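Local coordinates for protein importin subunit beta-1 (Saccharomyces cerevisiae, PDB 5OWU) that acts in nuclear protein import by associating with importin alpha, the subunit that recognises the classical nuclear localization signal of cargo proteins, at residues A621-A626 against V660-D665; D673-S678 against S711-D716; D652-I657 against N693-L698; V702-G707 against L751-D756; K646-V651 against A686-N691. All blocks are in the same frame, centred on the assembly; numbering follows the deposited sequence. Where two conformers were deposited one is given.

Interaction 1: A621-A626 against V660-D665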
# COMPACT_ATOMS: atom_id res chain seq x y z
N ALA A 621 -20.17 5.24 -16.48
CA ALA A 621 -21.57 4.91 -16.74
C ALA A 621 -21.84 4.78 -18.24
O ALA A 621 -22.63 3.93 -18.67
CB ALA A 621 -22.48 5.97 -16.13
N ILE A 622 -21.20 5.62 -19.05
CA ILE A 622 -21.34 5.50 -20.50
C ILE A 622 -20.80 4.16 -20.96
O ILE A 622 -21.41 3.47 -21.79
CB ILE A 622 -20.63 6.67 -21.21
CG1 ILE A 622 -21.37 7.98 -20.91
CG2 ILE A 622 -20.54 6.42 -22.71
CD1 ILE A 622 -20.69 9.21 -21.45
N SER A 623 -19.65 3.76 -20.43
CA SER A 623 -19.09 2.46 -20.77
C SER A 623 -20.04 1.33 -20.41
O SER A 623 -20.24 0.41 -21.21
CB SER A 623 -17.74 2.27 -20.07
OG SER A 623 -16.83 3.27 -20.48
N ALA A 624 -20.65 1.39 -19.22
CA ALA A 624 -21.61 0.35 -18.85
C ALA A 624 -22.79 0.33 -19.83
O ALA A 624 -23.23 -0.74 -20.25
CB ALA A 624 -22.11 0.58 -17.42
N LEU A 625 -23.31 1.50 -20.18
CA LEU A 625 -24.41 1.56 -21.13
C LEU A 625 -24.01 0.97 -22.49
O LEU A 625 -24.77 0.21 -23.09
CB LEU A 625 -24.90 3.00 -21.29
CG LEU A 625 -26.18 3.18 -22.13
CD1 LEU A 625 -27.32 2.41 -21.53
CD2 LEU A 625 -26.55 4.65 -22.24
N ALA A 626 -22.82 1.31 -22.98
CA ALA A 626 -22.34 0.71 -24.23
C ALA A 626 -22.26 -0.80 -24.13
O ALA A 626 -22.75 -1.52 -25.01
CB ALA A 626 -20.96 1.29 -24.58
N VAL A 660 -9.95 4.39 -22.00
CA VAL A 660 -9.44 3.10 -22.45
C VAL A 660 -10.40 1.99 -22.05
O VAL A 660 -10.61 1.03 -22.79
CB VAL A 660 -8.03 2.84 -21.90
CG1 VAL A 660 -7.58 1.41 -22.23
CG2 VAL A 660 -7.03 3.83 -22.47
N GLY A 661 -10.99 2.11 -20.86
CA GLY A 661 -11.98 1.12 -20.44
C GLY A 661 -13.21 1.13 -21.31
O GLY A 661 -13.85 0.08 -21.50
N PHE A 662 -13.58 2.29 -21.85
CA PHE A 662 -14.63 2.33 -22.86
C PHE A 662 -14.24 1.52 -24.08
O PHE A 662 -15.03 0.72 -24.60
CB PHE A 662 -14.93 3.78 -23.26
CG PHE A 662 -15.95 3.90 -24.36
CD1 PHE A 662 -17.30 3.88 -24.07
CD2 PHE A 662 -15.55 4.02 -25.68
CE1 PHE A 662 -18.24 3.98 -25.08
CE2 PHE A 662 -16.49 4.12 -26.69
CZ PHE A 662 -17.83 4.11 -26.39
N ILE A 663 -13.01 1.72 -24.57
CA ILE A 663 -12.56 0.93 -25.72
C ILE A 663 -12.66 -0.56 -25.39
O ILE A 663 -13.14 -1.36 -26.20
CB ILE A 663 -11.14 1.33 -26.13
CG1 ILE A 663 -11.10 2.81 -26.51
CG2 ILE A 663 -10.66 0.48 -27.32
CD1 ILE A 663 -9.70 3.35 -26.76
N ALA A 664 -12.22 -0.95 -24.19
CA ALA A 664 -12.31 -2.35 -23.78
C ALA A 664 -13.75 -2.84 -23.84
O ALA A 664 -14.01 -3.95 -24.33
CB ALA A 664 -11.76 -2.52 -22.36
N ASP A 665 -14.70 -2.04 -23.36
CA ASP A 665 -16.09 -2.47 -23.38
C ASP A 665 -16.62 -2.62 -24.80
O ASP A 665 -17.22 -3.65 -25.13
CB ASP A 665 -16.96 -1.49 -22.59
CG ASP A 665 -17.00 -1.82 -21.12
OD1 ASP A 665 -17.17 -3.02 -20.80
OD2 ASP A 665 -16.85 -0.90 -20.29

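Interaction 2: D673-S678 against S711-D716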
# COMPACT_ATOMS: atom_id res chain seq x y z
N ASP A 673 -18.98 -5.39 -35.52
CA ASP A 673 -18.95 -3.96 -35.78
C ASP A 673 -17.75 -3.25 -35.16
O ASP A 673 -17.51 -2.10 -35.51
CB ASP A 673 -20.25 -3.31 -35.28
CG ASP A 673 -21.45 -3.65 -36.16
OD1 ASP A 673 -21.36 -4.61 -36.96
OD2 ASP A 673 -22.49 -2.97 -36.04
N PHE A 674 -16.99 -3.89 -34.26
CA PHE A 674 -15.82 -3.19 -33.73
C PHE A 674 -14.71 -3.06 -34.76
O PHE A 674 -13.93 -2.10 -34.71
CB PHE A 674 -15.26 -3.88 -32.49
CG PHE A 674 -14.10 -3.14 -31.89
CD1 PHE A 674 -14.31 -1.95 -31.20
CD2 PHE A 674 -12.80 -3.59 -32.05
CE1 PHE A 674 -13.25 -1.24 -30.66
CE2 PHE A 674 -11.73 -2.88 -31.52
CZ PHE A 674 -11.96 -1.71 -30.82
N ARG A 675 -14.62 -3.99 -35.71
CA ARG A 675 -13.49 -3.98 -36.64
C ARG A 675 -13.37 -2.64 -37.35
O ARG A 675 -12.26 -2.10 -37.49
CB ARG A 675 -13.65 -5.14 -37.62
CG ARG A 675 -13.37 -6.49 -36.97
CD ARG A 675 -13.83 -7.67 -37.81
NE ARG A 675 -12.97 -7.88 -38.97
CZ ARG A 675 -13.13 -8.87 -39.85
NH1 ARG A 675 -14.11 -9.75 -39.70
NH2 ARG A 675 -12.30 -8.98 -40.88
N ARG A 676 -14.50 -2.05 -37.75
CA ARG A 676 -14.47 -0.81 -38.52
C ARG A 676 -13.87 0.36 -37.75
O ARG A 676 -13.52 1.38 -38.36
CB ARG A 676 -15.89 -0.46 -38.99
CG ARG A 676 -16.85 0.03 -37.90
CD ARG A 676 -18.16 0.59 -38.50
NE ARG A 676 -19.08 -0.46 -38.94
CZ ARG A 676 -20.31 -0.67 -38.46
NH1 ARG A 676 -20.83 0.11 -37.52
NH2 ARG A 676 -21.03 -1.66 -38.95
N TYR A 677 -13.74 0.26 -36.42
CA TYR A 677 -13.10 1.31 -35.64
C TYR A 677 -11.69 0.95 -35.18
O TYR A 677 -10.94 1.84 -34.74
CB TYR A 677 -13.96 1.65 -34.41
CG TYR A 677 -15.42 1.90 -34.73
CD1 TYR A 677 -15.82 3.06 -35.37
CD2 TYR A 677 -16.39 0.96 -34.39
CE1 TYR A 677 -17.15 3.29 -35.66
CE2 TYR A 677 -17.72 1.19 -34.68
CZ TYR A 677 -18.10 2.35 -35.31
OH TYR A 677 -19.42 2.58 -35.61
N SER A 678 -11.29 -0.32 -35.31
CA SER A 678 -10.08 -0.79 -34.63
C SER A 678 -8.85 0.00 -35.04
O SER A 678 -8.07 0.45 -34.19
CB SER A 678 -9.89 -2.29 -34.89
OG SER A 678 -9.87 -2.56 -36.28
N SER A 711 -8.37 -9.69 -29.38
CA SER A 711 -9.26 -10.81 -29.17
C SER A 711 -10.47 -10.69 -30.08
O SER A 711 -11.01 -11.70 -30.54
CB SER A 711 -9.72 -10.89 -27.71
OG SER A 711 -10.53 -12.03 -27.55
N ASN A 712 -10.92 -9.47 -30.33
CA ASN A 712 -12.15 -9.31 -31.08
C ASN A 712 -11.93 -9.16 -32.59
O ASN A 712 -12.80 -9.58 -33.37
CB ASN A 712 -12.92 -8.12 -30.51
CG ASN A 712 -13.51 -8.44 -29.12
OD1 ASN A 712 -14.49 -9.17 -29.01
ND2 ASN A 712 -12.89 -7.91 -28.06
N ILE A 713 -10.79 -8.61 -33.04
CA ILE A 713 -10.58 -8.43 -34.49
C ILE A 713 -9.77 -9.56 -35.11
O ILE A 713 -9.59 -9.58 -36.34
CB ILE A 713 -9.93 -7.06 -34.80
CG1 ILE A 713 -8.45 -7.00 -34.39
CG2 ILE A 713 -10.72 -5.93 -34.14
CD1 ILE A 713 -7.73 -5.73 -34.89
N GLY A 714 -9.27 -10.48 -34.30
CA GLY A 714 -8.64 -11.68 -34.83
C GLY A 714 -7.50 -11.36 -35.78
O GLY A 714 -6.59 -10.58 -35.47
N ALA A 715 -7.55 -11.99 -36.96
CA ALA A 715 -6.49 -11.85 -37.95
C ALA A 715 -6.28 -10.41 -38.40
O ALA A 715 -5.16 -10.06 -38.82
CB ALA A 715 -6.80 -12.73 -39.16
N ASP A 716 -7.30 -9.55 -38.31
CA ASP A 716 -7.11 -8.15 -38.64
C ASP A 716 -6.00 -7.50 -37.81
O ASP A 716 -5.50 -6.43 -38.18
CB ASP A 716 -8.42 -7.38 -38.43
CG ASP A 716 -9.44 -7.62 -39.53
OD1 ASP A 716 -9.20 -8.44 -40.44
OD2 ASP A 716 -10.50 -6.96 -39.49

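Interaction 3: D652-I657 against N693-L698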
# COMPACT_ATOMS: atom_id res chain seq x y z
N ASP A 652 -2.52 12.79 -18.59
CA ASP A 652 -2.21 13.09 -17.19
C ASP A 652 -3.40 12.79 -16.28
O ASP A 652 -3.22 12.38 -15.13
CB ASP A 652 -1.80 14.55 -17.04
CG ASP A 652 -2.91 15.51 -17.43
OD1 ASP A 652 -3.76 15.13 -18.27
OD2 ASP A 652 -2.94 16.64 -16.90
N SER A 653 -4.61 12.99 -16.78
CA SER A 653 -5.82 12.83 -15.99
C SER A 653 -6.24 11.35 -15.93
O SER A 653 -5.96 10.59 -16.86
CB SER A 653 -6.95 13.66 -16.60
OG SER A 653 -8.14 13.56 -15.85
N PRO A 654 -6.90 10.93 -14.85
CA PRO A 654 -7.41 9.55 -14.80
C PRO A 654 -8.52 9.27 -15.80
O PRO A 654 -8.87 8.10 -16.00
CB PRO A 654 -7.90 9.40 -13.36
CG PRO A 654 -8.23 10.79 -12.94
CD PRO A 654 -7.23 11.67 -13.62
N VAL A 655 -9.08 10.30 -16.43
CA VAL A 655 -10.15 10.10 -17.40
C VAL A 655 -9.67 9.27 -18.59
O VAL A 655 -10.47 8.58 -19.23
CB VAL A 655 -10.72 11.46 -17.85
CG1 VAL A 655 -9.74 12.18 -18.78
CG2 VAL A 655 -12.08 11.30 -18.51
N SER A 656 -8.38 9.33 -18.90
CA SER A 656 -7.86 8.58 -20.04
C SER A 656 -7.90 7.08 -19.77
O SER A 656 -8.18 6.29 -20.67
CB SER A 656 -6.44 9.03 -20.37
OG SER A 656 -5.55 8.76 -19.30
N ILE A 657 -7.62 6.68 -18.53
CA ILE A 657 -7.73 5.27 -18.15
C ILE A 657 -9.15 4.77 -18.39
O ILE A 657 -9.37 3.70 -18.97
CB ILE A 657 -7.33 5.07 -16.68
CG1 ILE A 657 -5.95 5.69 -16.38
CG2 ILE A 657 -7.37 3.58 -16.31
CD1 ILE A 657 -4.83 4.98 -17.03
N ASN A 693 4.30 12.68 -21.18
CA ASN A 693 3.45 13.23 -20.13
C ASN A 693 2.41 12.24 -19.63
O ASN A 693 1.52 12.66 -18.87
CB ASN A 693 2.76 14.50 -20.62
CG ASN A 693 3.71 15.68 -20.73
OD1 ASN A 693 4.85 15.62 -20.27
ND2 ASN A 693 3.23 16.77 -21.33
N ALA A 694 2.46 10.97 -20.02
CA ALA A 694 1.45 10.01 -19.61
C ALA A 694 1.69 9.55 -18.18
O ALA A 694 2.81 9.18 -17.82
CB ALA A 694 1.44 8.80 -20.54
N ARG A 695 0.64 9.56 -17.37
CA ARG A 695 0.73 8.99 -16.03
C ARG A 695 1.07 7.51 -16.13
O ARG A 695 0.83 6.86 -17.15
CB ARG A 695 -0.58 9.18 -15.27
CG ARG A 695 -1.80 8.49 -15.89
CD ARG A 695 -2.86 8.21 -14.85
NE ARG A 695 -3.10 9.36 -13.98
CZ ARG A 695 -3.62 9.29 -12.76
NH1 ARG A 695 -3.94 8.11 -12.24
NH2 ARG A 695 -3.80 10.39 -12.05
N ARG A 696 1.65 6.98 -15.06
CA ARG A 696 2.11 5.60 -15.09
C ARG A 696 0.95 4.63 -15.31
O ARG A 696 1.05 3.70 -16.12
CB ARG A 696 2.88 5.27 -13.81
CG ARG A 696 2.05 5.33 -12.53
CD ARG A 696 2.84 4.83 -11.32
NE ARG A 696 4.05 5.62 -11.06
CZ ARG A 696 5.30 5.23 -11.30
NH1 ARG A 696 5.56 4.03 -11.80
NH2 ARG A 696 6.31 6.04 -11.01
N GLU A 697 -0.18 4.87 -14.64
CA GLU A 697 -1.31 3.95 -14.71
C GLU A 697 -1.83 3.77 -16.14
O GLU A 697 -2.55 2.80 -16.40
CB GLU A 697 -2.46 4.44 -13.82
CG GLU A 697 -2.17 4.43 -12.32
CD GLU A 697 -1.37 5.64 -11.85
OE1 GLU A 697 -1.30 6.64 -12.59
OE2 GLU A 697 -0.81 5.59 -10.74
N LEU A 698 -1.48 4.66 -17.06
CA LEU A 698 -1.94 4.52 -18.44
C LEU A 698 -1.27 3.34 -19.12
O LEU A 698 -1.93 2.60 -19.87
CB LEU A 698 -1.68 5.81 -19.21
CG LEU A 698 -2.33 5.87 -20.60
CD1 LEU A 698 -3.84 6.04 -20.49
CD2 LEU A 698 -1.73 6.97 -21.45

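Interaction 4: V702-G707 against L751-D756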
# COMPACT_ATOMS: atom_id res chain seq x y z
N VAL A 702 -3.42 0.49 -21.41
CA VAL A 702 -3.27 0.34 -22.85
C VAL A 702 -2.81 -1.07 -23.20
O VAL A 702 -3.37 -1.72 -24.09
CB VAL A 702 -2.33 1.42 -23.40
CG1 VAL A 702 -2.08 1.21 -24.89
CG2 VAL A 702 -2.94 2.79 -23.17
N LEU A 703 -1.82 -1.59 -22.47
CA LEU A 703 -1.38 -2.95 -22.77
C LEU A 703 -2.57 -3.90 -22.71
O LEU A 703 -2.82 -4.66 -23.65
CB LEU A 703 -0.27 -3.37 -21.80
CG LEU A 703 1.07 -2.65 -21.93
CD1 LEU A 703 2.03 -3.12 -20.85
CD2 LEU A 703 1.70 -2.85 -23.30
N SER A 704 -3.36 -3.81 -21.64
CA SER A 704 -4.48 -4.73 -21.50
C SER A 704 -5.44 -4.59 -22.66
O SER A 704 -5.96 -5.60 -23.17
CB SER A 704 -5.20 -4.50 -20.17
OG SER A 704 -4.33 -4.77 -19.09
N VAL A 705 -5.67 -3.36 -23.12
CA VAL A 705 -6.71 -3.18 -24.13
C VAL A 705 -6.23 -3.72 -25.46
O VAL A 705 -7.04 -4.16 -26.29
CB VAL A 705 -7.17 -1.71 -24.21
CG1 VAL A 705 -6.28 -0.88 -25.14
CG2 VAL A 705 -8.61 -1.63 -24.65
N PHE A 706 -4.91 -3.76 -25.69
CA PHE A 706 -4.42 -4.43 -26.89
C PHE A 706 -4.95 -5.85 -26.94
O PHE A 706 -5.44 -6.31 -27.99
CB PHE A 706 -2.89 -4.42 -26.92
CG PHE A 706 -2.29 -3.07 -27.25
CD1 PHE A 706 -2.86 -2.25 -28.21
CD2 PHE A 706 -1.14 -2.64 -26.61
CE1 PHE A 706 -2.31 -1.02 -28.51
CE2 PHE A 706 -0.58 -1.41 -26.91
CZ PHE A 706 -1.17 -0.60 -27.86
N GLY A 707 -4.95 -6.53 -25.79
CA GLY A 707 -5.49 -7.88 -25.74
C GLY A 707 -6.96 -7.92 -26.09
O GLY A 707 -7.41 -8.80 -26.82
N LEU A 751 3.06 -6.19 -15.46
CA LEU A 751 3.14 -7.58 -15.88
C LEU A 751 1.76 -8.21 -16.03
O LEU A 751 1.52 -9.00 -16.95
CB LEU A 751 4.00 -8.38 -14.90
CG LEU A 751 5.48 -7.99 -14.85
CD1 LEU A 751 6.20 -8.69 -13.71
CD2 LEU A 751 6.17 -8.29 -16.18
N GLU A 752 0.82 -7.86 -15.14
CA GLU A 752 -0.54 -8.35 -15.28
C GLU A 752 -1.16 -7.88 -16.59
O GLU A 752 -1.87 -8.64 -17.26
CB GLU A 752 -1.39 -7.88 -14.09
CG GLU A 752 -1.05 -8.59 -12.79
CD GLU A 752 -1.78 -8.04 -11.58
OE1 GLU A 752 -2.25 -6.88 -11.64
OE2 GLU A 752 -1.88 -8.76 -10.57
N ALA A 753 -0.89 -6.62 -16.98
CA ALA A 753 -1.39 -6.12 -18.26
C ALA A 753 -0.75 -6.84 -19.44
O ALA A 753 -1.42 -7.10 -20.45
CB ALA A 753 -1.14 -4.62 -18.38
N VAL A 754 0.54 -7.17 -19.33
CA VAL A 754 1.17 -7.94 -20.40
C VAL A 754 0.48 -9.30 -20.53
O VAL A 754 0.21 -9.77 -21.64
CB VAL A 754 2.68 -8.08 -20.14
CG1 VAL A 754 3.33 -9.07 -21.11
CG2 VAL A 754 3.36 -6.71 -20.28
N LEU A 755 0.15 -9.92 -19.39
CA LEU A 755 -0.58 -11.18 -19.44
C LEU A 755 -1.91 -11.02 -20.16
O LEU A 755 -2.28 -11.86 -21.00
CB LEU A 755 -0.80 -11.72 -18.02
CG LEU A 755 -1.57 -13.04 -17.90
CD1 LEU A 755 -0.96 -14.14 -18.75
CD2 LEU A 755 -1.61 -13.46 -16.42
N ASP A 756 -2.66 -9.95 -19.86
CA ASP A 756 -3.89 -9.66 -20.60
C ASP A 756 -3.61 -9.60 -22.11
O ASP A 756 -4.32 -10.21 -22.92
CB ASP A 756 -4.50 -8.33 -20.16
CG ASP A 756 -5.15 -8.40 -18.79
OD1 ASP A 756 -5.47 -9.51 -18.33
OD2 ASP A 756 -5.36 -7.32 -18.19

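Interaction 5: K646-V651 against A686-N691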
# COMPACT_ATOMS: atom_id res chain seq x y z
N LYS A 646 -10.87 13.43 -26.72
CA LYS A 646 -10.29 14.39 -25.78
C LYS A 646 -9.88 13.70 -24.48
O LYS A 646 -8.79 13.96 -23.94
CB LYS A 646 -11.28 15.52 -25.50
CG LYS A 646 -10.76 16.56 -24.51
CD LYS A 646 -11.64 17.81 -24.45
CE LYS A 646 -11.57 18.61 -25.75
NZ LYS A 646 -12.10 19.99 -25.60
N ALA A 647 -10.74 12.83 -23.95
CA ALA A 647 -10.41 12.12 -22.72
C ALA A 647 -9.20 11.22 -22.91
O ALA A 647 -8.30 11.18 -22.06
CB ALA A 647 -11.61 11.31 -22.25
N LEU A 648 -9.16 10.48 -24.02
CA LEU A 648 -8.04 9.57 -24.27
C LEU A 648 -6.73 10.33 -24.32
O LEU A 648 -5.70 9.82 -23.86
CB LEU A 648 -8.27 8.82 -25.58
CG LEU A 648 -9.32 7.71 -25.58
CD1 LEU A 648 -9.69 7.34 -27.00
CD2 LEU A 648 -8.83 6.48 -24.83
N ASN A 649 -6.73 11.55 -24.87
CA ASN A 649 -5.49 12.31 -24.98
C ASN A 649 -5.11 13.02 -23.68
O ASN A 649 -3.96 13.45 -23.56
CB ASN A 649 -5.60 13.32 -26.11
CG ASN A 649 -5.49 12.68 -27.47
OD1 ASN A 649 -4.75 11.71 -27.65
ND2 ASN A 649 -6.23 13.20 -28.44
N GLN A 650 -6.03 13.15 -22.73
CA GLN A 650 -5.69 13.70 -21.41
C GLN A 650 -4.95 12.64 -20.60
O GLN A 650 -5.45 12.10 -19.61
CB GLN A 650 -6.94 14.17 -20.68
CG GLN A 650 -7.53 15.47 -21.19
CD GLN A 650 -8.80 15.86 -20.47
OE1 GLN A 650 -9.76 16.34 -21.08
NE2 GLN A 650 -8.82 15.66 -19.15
N VAL A 651 -3.73 12.34 -21.04
CA VAL A 651 -2.96 11.25 -20.46
C VAL A 651 -2.57 11.52 -19.01
O VAL A 651 -2.28 10.58 -18.27
CB VAL A 651 -1.71 10.96 -21.30
CG1 VAL A 651 -2.09 10.39 -22.64
CG2 VAL A 651 -0.85 12.22 -21.45
N ALA A 686 -1.47 4.01 -29.82
CA ALA A 686 -0.03 4.05 -30.05
C ALA A 686 0.53 5.41 -29.68
O ALA A 686 1.58 5.51 -29.04
CB ALA A 686 0.29 3.70 -31.50
N GLN A 687 -0.19 6.48 -30.03
CA GLN A 687 0.23 7.81 -29.62
C GLN A 687 0.24 7.93 -28.10
O GLN A 687 1.22 8.37 -27.50
CB GLN A 687 -0.68 8.87 -30.24
CG GLN A 687 -0.75 8.83 -31.76
CD GLN A 687 -1.99 9.52 -32.31
OE1 GLN A 687 -2.40 10.56 -31.81
NE2 GLN A 687 -2.59 8.92 -33.33
N MET A 688 -0.85 7.49 -27.46
CA MET A 688 -1.01 7.72 -26.02
C MET A 688 0.15 7.12 -25.24
O MET A 688 0.79 7.80 -24.43
CB MET A 688 -2.33 7.13 -25.53
CG MET A 688 -3.56 7.84 -26.04
SD MET A 688 -5.02 6.80 -25.84
CE MET A 688 -4.98 6.48 -24.08
N ILE A 689 0.43 5.84 -25.47
CA ILE A 689 1.47 5.16 -24.71
C ILE A 689 2.86 5.66 -25.07
O ILE A 689 3.82 5.36 -24.35
CB ILE A 689 1.35 3.63 -24.91
CG1 ILE A 689 2.08 2.89 -23.78
CG2 ILE A 689 1.86 3.20 -26.29
CD1 ILE A 689 1.81 1.40 -23.73
N SER A 690 2.99 6.43 -26.15
CA SER A 690 4.26 7.04 -26.53
C SER A 690 4.42 8.45 -25.99
O SER A 690 5.44 9.09 -26.25
CB SER A 690 4.40 7.06 -28.05
OG SER A 690 3.94 8.29 -28.59
N ASN A 691 3.43 8.96 -25.25
CA ASN A 691 3.47 10.33 -24.74
C ASN A 691 4.24 10.36 -23.43
O ASN A 691 3.84 9.66 -22.48
CB ASN A 691 2.06 10.85 -24.54
CG ASN A 691 2.03 12.34 -24.27
OD1 ASN A 691 2.99 12.91 -23.76
ND2 ASN A 691 0.92 12.97 -24.62

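Interaction 1: A621-A626 against V660-D665
Ser623 and Phe662 sit facing each other, their CA atoms 4.9 Å apart, where helices 615-629 and 655-669 run almost exactly parallel, the axes of the two short segments 9.0 Å apart and 6° from alignment. Ser623 takes the middle of the contact. Its OG rests against the base of the phenylalanine side chain, 3.4 Å from Phe662 CB, and lies at the edge of the ring, in its plane. This is packing: the hydroxyl makes its hydrogen bond within its own helix, to Phe619 O one turn back. Phe662 holds CG anti to its backbone N (chi1 176°), which lays the ring along the gap between the helices and carries CE1 to the other segment. There Phe662 CE1 meets Ala626 CB at 3.9 Å and Ile622 CG2 at 4.1 Å, two groups one turn apart. One turn on from Phe662, Asp665 OD2 approaches Ser623 CB to 3.3 Å, while the charge of that carboxylate is answered by a salt bridge to Arg585. The contact sets the second helix of HEAT 14 beside that of HEAT 15. Helix 637-649 flanks Phe662: Phe640 meets its ring edge-to-face and Leu644 also touches; helix 595-607 backs Ile622 through Phe602 and Leu606, and helix 698-713 continues the row, its Val705 packing on Val660, Ile663 and Ala664.

Interaction 2: D673-S678 against S711-D716
Arg675 and Asp716 meet with their side chains at about a right angle, the guanidinium and carboxylate planes 62° apart, and form a salt bridge at the outer side of the contact. The main bond runs from Arg675 NE to Asp716 OD2, 2.7 Å long with an N-H...O angle of 149°. The oxygen lies at the edge of the guanidinium, near its plane, but the donor stands above the carboxylate plane. With the planes turned so, Arg675 NH2 adds weak bonds, to Asp716 OD2 at 3.0 Å and Asp716 OD1 at 3.2 Å. A bend at chi3 (72°) turns the arginine tip over to the aspartate. With an alanine here instead of the aspartate, the Arg675 guanidinium would probably lose this anion and its tip be freer to swing. Beneath the ion pair, Ile713 pushes CG2 into the start of the other segment. Ile713 CG2 meets Phe674 CD2, at the edge of the ring, at 3.8 Å, Arg675 CG at 3.9 Å and Ser678 CB at 3.8 Å. Ser678 OG hydrogen-bonds to Arg675 O at 2.7 Å, on a lone pair of the carbonyl. Gly714, with positive phi, then ends the helix and takes the chain round to Asp716. The contact joins the start of helix 675-689 to the end of helix 698-713 and the turn after it. This is the packing of the two-helix hairpin that makes up a HEAT repeat, here HEAT 16, with Asp716 just past its 675-713 range.

Interaction 3: D652-I657 against N693-L698
Asp652 O accepts a hydrogen bond from Arg695 NE, 3.2 Å long with an N-H...O angle of 157°, and so ties together the interhelical turns of two successive HEAT repeats, 15 and 16. The donor comes from above the carbonyl plane, while the oxygen lies at the edge of the guanidinium, near its plane. Pro654 lies over one face of that guanidinium, offset toward its rim, with Pro654 CD 4.0 Å from Arg695 NH2. On its own segment Arg695 NH1 pairs with Glu697 OE1 at 3.0 Å, so the group is fixed by a carbonyl, a carboxylate and a proline. A leucine in its place would probably leave Asp652 O without this donor and Glu697 without its charged mate. Next to it the backbones also join, Arg695 bonding to Val651. Further on the contact turns apolar. Ile657 is bent at chi2 (-69°), which turns CD1 toward the other segment, 3.2 Å from Glu697 O and 3.8 Å from Leu698 CD1. Ser656 OG, hydrogen-bonded to Ser653 O, has Leu698 CD1 resting against it at 3.4 Å.

Interaction 4: V702-G707 against L751-D756
Leu703 reaches from helix 698-713 toward helix 741-764 and touches it at both ends of its side chain. Leu703 CB lies 3.7 Å from Ala753 CB. CG, anti to the carbonyl carbon (chi1 -68°), then carries the branch along the neighbouring helix, and at the tip Leu703 CD1 meets Val754 CG2 at 3.9 Å, the two side chains lying side by side and pointing the same way. The next residue supplies the polar half of the contact. Ser704 OG passes Ala753 CB at 3.3 Å and donates a hydrogen bond, 2.9 Å long, to Asp756 OD2, which accepts it with its anti lone pair, the one facing away from the other carboxylate oxygen. The bond lies at the more open side of the interface, beside the exposed Asp756. One turn along, Gly707 CA comes within 3.8 Å of Asp756 O, on a side where a beta carbon would run into that carbonyl. Small residues on both helices thus go with a close approach: the segment axes are 7.3 Å apart and only 14° from parallel. The pair joins the second helices of HEAT 16 and HEAT 17. Helix 718-732 fits against both through Ala731, which touches Leu703 and Val754; helix 675-689 packs on Val702 and Val705, and helix 776-788 leads on to the next repeat, its Phe782 meeting Leu751, Val754 and Leu755.

Interaction 5: K646-V651 against A686-N691
Met688 has the largest share of this contact, its thioether leaning on the last turn of helix 637-649 near Leu648. The chain leaves the backbone with CG anti to the carbonyl carbon (chi1 -68°) and bends at its end (chi3 57°), folding the methyl back over Leu648. Met688 CG passes Leu648 O at 3.6 Å, and Met688 SD comes to 3.8 Å from Leu648 CB. Met688 CE touches both Leu648 O at 3.4 Å and Leu648 CD2 at 3.9 Å. The sulfur end therefore covers backbone and side chain of one leucine together. Nearer its root, Met688 CB is loosely flanked by Val651 CG1 at 4.4 Å. Here the first helices of HEAT 15 and HEAT 16 lie next to each other at their C-terminal ends, in the side-by-side stacking of repeats that builds a HEAT solenoid, with Val660 of helix 655-669 and Leu698 of helix 698-713 also touching Met688. Past Ile689, the Ser690 side chain turns back on its own helix, Ser690 OG bonding to Gln687 O at 2.9 Å, an oxygen that also accepts from Ser690 N on the same face of its plane. Asn691 then points across once more: Asn691 ND2 lies against Val651 CG2 at 3.7 Å, a purely van der Waals touch, while OD1 accepts from Asn693 N. Val651 is presented to it by an inverse gamma turn centred on Gln650, just beyond the end of helix 637-649.

From the N terminus, residues 621-626 open interaction 1; 646-651 and 652-657 then open interactions 5 and 3 before 660-665 closes it, so interaction 1 crosses both. Interaction 2 opens at 673-678, and 686-691 and 693-698 close interactions 5 and 3 in turn; these two cross each other and touch, their centres 8 Å apart. Residues 702-707 open interaction 4 before interaction 2 closes at 711-716, and 751-756 closes interaction 4 last. Interaction 2 thus crosses interactions 5, 3 and 4. None is nested within another. Interactions 1, 3, 4 and 5 link successive repeats from HEAT 14 to HEAT 17, whereas interaction 2 joins the helices of HEAT 16.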